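Local coordinates for protein putative acetyl transferase (Pyrococcus furiosus, PDB 1VKC) that probably transfers an acyl group, most likely acetyl, as a member of the GNAT acetyltransferase family, at residues L26-S31 with R47-F52. Sequence-based numbering, arbitrary orientation.
Sequences LDREIS and RHEELF
His-48 (chi1 179°) and Asp-27 (chi1 178°) both carry CG trans to the main-chain nitrogen, an extension that sends imidazole and carboxylate into the gap between two helices of a GNAT acetyltransferase fold. These are helices 20-31 and 41-57, the first two of the chain, set between strands 11-15 and 60-68 in sequence; their short segments pass 10.7 Å apart at the axes, running at 125° to each other. The imidazole spans that gap and uses both nitrogens. Its NE2 donates to Asp-27 OD2 over 2.7 Å, a His-carboxylate hydrogen bond that lies near the ring plane but reaches the oxygen on its anti side, out of the carboxylate plane. The other ring nitrogen, ND1, accepts a longer bond from Arg-28 NH2, 3.3 Å. Arg-28 starts out extended and then bends at chi3, which folds the guanidinium back to the rim of the imidazole, the two planes being almost perpendicular. Its CB meanwhile lies over one ring face, 3.8 Å from the centroid, in a CH-pi contact. Two hydrogen bonds and this aliphatic cover together should limit rotation of the imidazole. Phe-52, one turn after His-48, brings CD1 to 4.2 Å from Asp-27 OD2, with the carboxylate oxygen at the ring edge; its ring also meets Trp-78 of strand 73-83. Asp-27 OD1 lies close to the carboxylates of Asp-96 and Glu-98 on strand 90-99. Arg-28 NH2 serves a second acceptor, forming a salt bridge to Glu-49 OE2 at 2.9 Å, with the carboxylate oxygen near the guanidinium plane.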
loop_
_atom_site.group_PDB
_atom_site.type_symbol
_atom_site.label_atom_id
_atom_site.label_comp_id
_atom_site.label_asym_id
_atom_site.label_seq_id
_atom_site.Cartn_x
_atom_site.Cartn_y
_atom_site.Cartn_z
ATOM N N LEU A 26 3.862 6.337 -4.771
ATOM C CA LEU A 26 3.302 5.215 -5.498
ATOM C C LEU A 26 4.224 3.982 -5.417
ATOM O O LEU A 26 3.767 2.852 -5.192
ATOM C CB LEU A 26 3.040 5.625 -6.948
ATOM C CG LEU A 26 2.500 4.598 -7.932
ATOM C CD1 LEU A 26 1.217 3.975 -7.454
ATOM C CD2 LEU A 26 2.318 5.275 -9.284
ATOM N N ASP A 27 5.518 4.206 -5.575
ATOM C CA ASP A 27 6.487 3.139 -5.410
ATOM C C ASP A 27 6.480 2.565 -3.984
ATOM O O ASP A 27 6.624 1.375 -3.808
ATOM C CB ASP A 27 7.872 3.627 -5.755
ATOM C CG ASP A 27 8.924 2.561 -5.548
ATOM O OD1 ASP A 27 8.897 1.523 -6.256
ATOM O OD2 ASP A 27 9.797 2.680 -4.678
ATOM N N ARG A 28 6.331 3.421 -2.988
ATOM C CA ARG A 28 6.194 2.964 -1.598
ATOM C C ARG A 28 4.994 2.032 -1.449
ATOM O O ARG A 28 5.089 0.976 -0.834
ATOM C CB ARG A 28 6.029 4.154 -0.670
ATOM C CG ARG A 28 5.716 3.784 0.776
ATOM C CD ARG A 28 5.929 4.918 1.725
ATOM N NE ARG A 28 7.284 5.444 1.562
ATOM C CZ ARG A 28 7.686 6.658 1.919
ATOM N NH1 ARG A 28 6.844 7.526 2.500
ATOM N NH2 ARG A 28 8.948 7.015 1.683
ATOM N N GLU A 29 3.869 2.433 -2.022
ATOM C CA GLU A 29 2.636 1.642 -1.952
ATOM C C GLU A 29 2.789 0.313 -2.693
ATOM O O GLU A 29 2.483 -0.757 -2.145
ATOM C CB GLU A 29 1.446 2.461 -2.510
ATOM C CG GLU A 29 0.081 1.745 -2.477
ATOM C CD GLU A 29 -0.489 1.569 -1.069
ATOM O OE1 GLU A 29 -1.097 0.510 -0.794
ATOM O OE2 GLU A 29 -0.351 2.485 -0.245
ATOM N N ILE A 30 3.260 0.380 -3.930
ATOM C CA ILE A 30 3.431 -0.806 -4.754
ATOM C C ILE A 30 4.448 -1.801 -4.139
ATOM O O ILE A 30 4.142 -2.997 -3.974
ATOM C CB ILE A 30 3.853 -0.414 -6.194
ATOM C CG1 ILE A 30 2.669 0.241 -6.930
ATOM C CG2 ILE A 30 4.329 -1.642 -6.994
ATOM C CD1 ILE A 30 3.001 0.740 -8.307
ATOM N N SER A 31 5.633 -1.293 -3.789
ATOM C CA SER A 31 6.761 -2.149 -3.363
ATOM C C SER A 31 6.459 -2.953 -2.114
ATOM O O SER A 31 7.040 -4.024 -1.900
ATOM C CB SER A 31 8.011 -1.312 -3.130
ATOM O OG SER A 31 8.463 -0.760 -4.333
ATOM N N ARG A 47 12.663 3.045 5.880
ATOM C CA ARG A 47 13.696 2.404 5.035
ATOM C C ARG A 47 13.471 2.679 3.550
ATOM O O ARG A 47 14.431 2.921 2.797
ATOM C CB ARG A 47 13.692 0.911 5.271
ATOM C CG ARG A 47 14.173 0.509 6.659
ATOM C CD ARG A 47 14.072 -0.964 6.921
ATOM N NE ARG A 47 14.275 -1.258 8.332
ATOM C CZ ARG A 47 14.107 -2.438 8.915
ATOM N NH1 ARG A 47 14.303 -2.546 10.225
ATOM N NH2 ARG A 47 13.740 -3.507 8.222
ATOM N N HIS A 48 12.214 2.617 3.119
ATOM C CA HIS A 48 11.872 3.024 1.755
ATOM C C HIS A 48 12.288 4.473 1.473
ATOM O O HIS A 48 12.830 4.760 0.407
ATOM C CB HIS A 48 10.372 2.825 1.417
ATOM C CG HIS A 48 10.026 3.264 0.015
ATOM N ND1 HIS A 48 9.858 4.590 -0.333
ATOM C CD2 HIS A 48 9.897 2.560 -1.133
ATOM C CE1 HIS A 48 9.606 4.678 -1.627
ATOM N NE2 HIS A 48 9.628 3.462 -2.136
ATOM N N GLU A 49 12.046 5.388 2.417
ATOM C CA GLU A 49 12.443 6.780 2.229
ATOM C C GLU A 49 13.975 6.895 2.158
ATOM O O GLU A 49 14.505 7.534 1.260
ATOM C CB GLU A 49 11.902 7.670 3.359
ATOM C CG GLU A 49 12.238 9.151 3.225
ATOM C CD GLU A 49 11.618 9.796 2.000
ATOM O OE1 GLU A 49 12.320 10.563 1.307
ATOM O OE2 GLU A 49 10.424 9.553 1.732
ATOM N N GLU A 50 14.667 6.270 3.116
ATOM C CA GLU A 50 16.126 6.257 3.160
ATOM C C GLU A 50 16.734 5.769 1.827
ATOM O O GLU A 50 17.553 6.462 1.206
ATOM C CB GLU A 50 16.604 5.347 4.286
ATOM N N LEU A 51 16.314 4.589 1.395
ATOM C CA LEU A 51 16.832 3.997 0.166
ATOM C C LEU A 51 16.540 4.867 -1.052
ATOM O O LEU A 51 17.404 5.066 -1.889
ATOM C CB LEU A 51 16.256 2.603 -0.029
ATOM C CG LEU A 51 16.819 1.793 -1.194
ATOM C CD1 LEU A 51 18.342 1.721 -1.096
ATOM C CD2 LEU A 51 16.234 0.427 -1.183
ATOM N N PHE A 52 15.316 5.380 -1.153
ATOM C CA PHE A 52 14.927 6.219 -2.303
ATOM C C PHE A 52 15.848 7.424 -2.414
ATOM O O PHE A 52 16.342 7.759 -3.502
ATOM C CB PHE A 52 13.474 6.692 -2.171
ATOM C CG PHE A 52 12.851 7.103 -3.466
ATOM C CD1 PHE A 52 12.071 6.201 -4.188
ATOM C CD2 PHE A 52 13.040 8.375 -3.974
ATOM C CE1 PHE A 52 11.481 6.573 -5.386
ATOM C CE2 PHE A 52 12.451 8.755 -5.186
ATOM C CZ PHE A 52 11.671 7.847 -5.888
#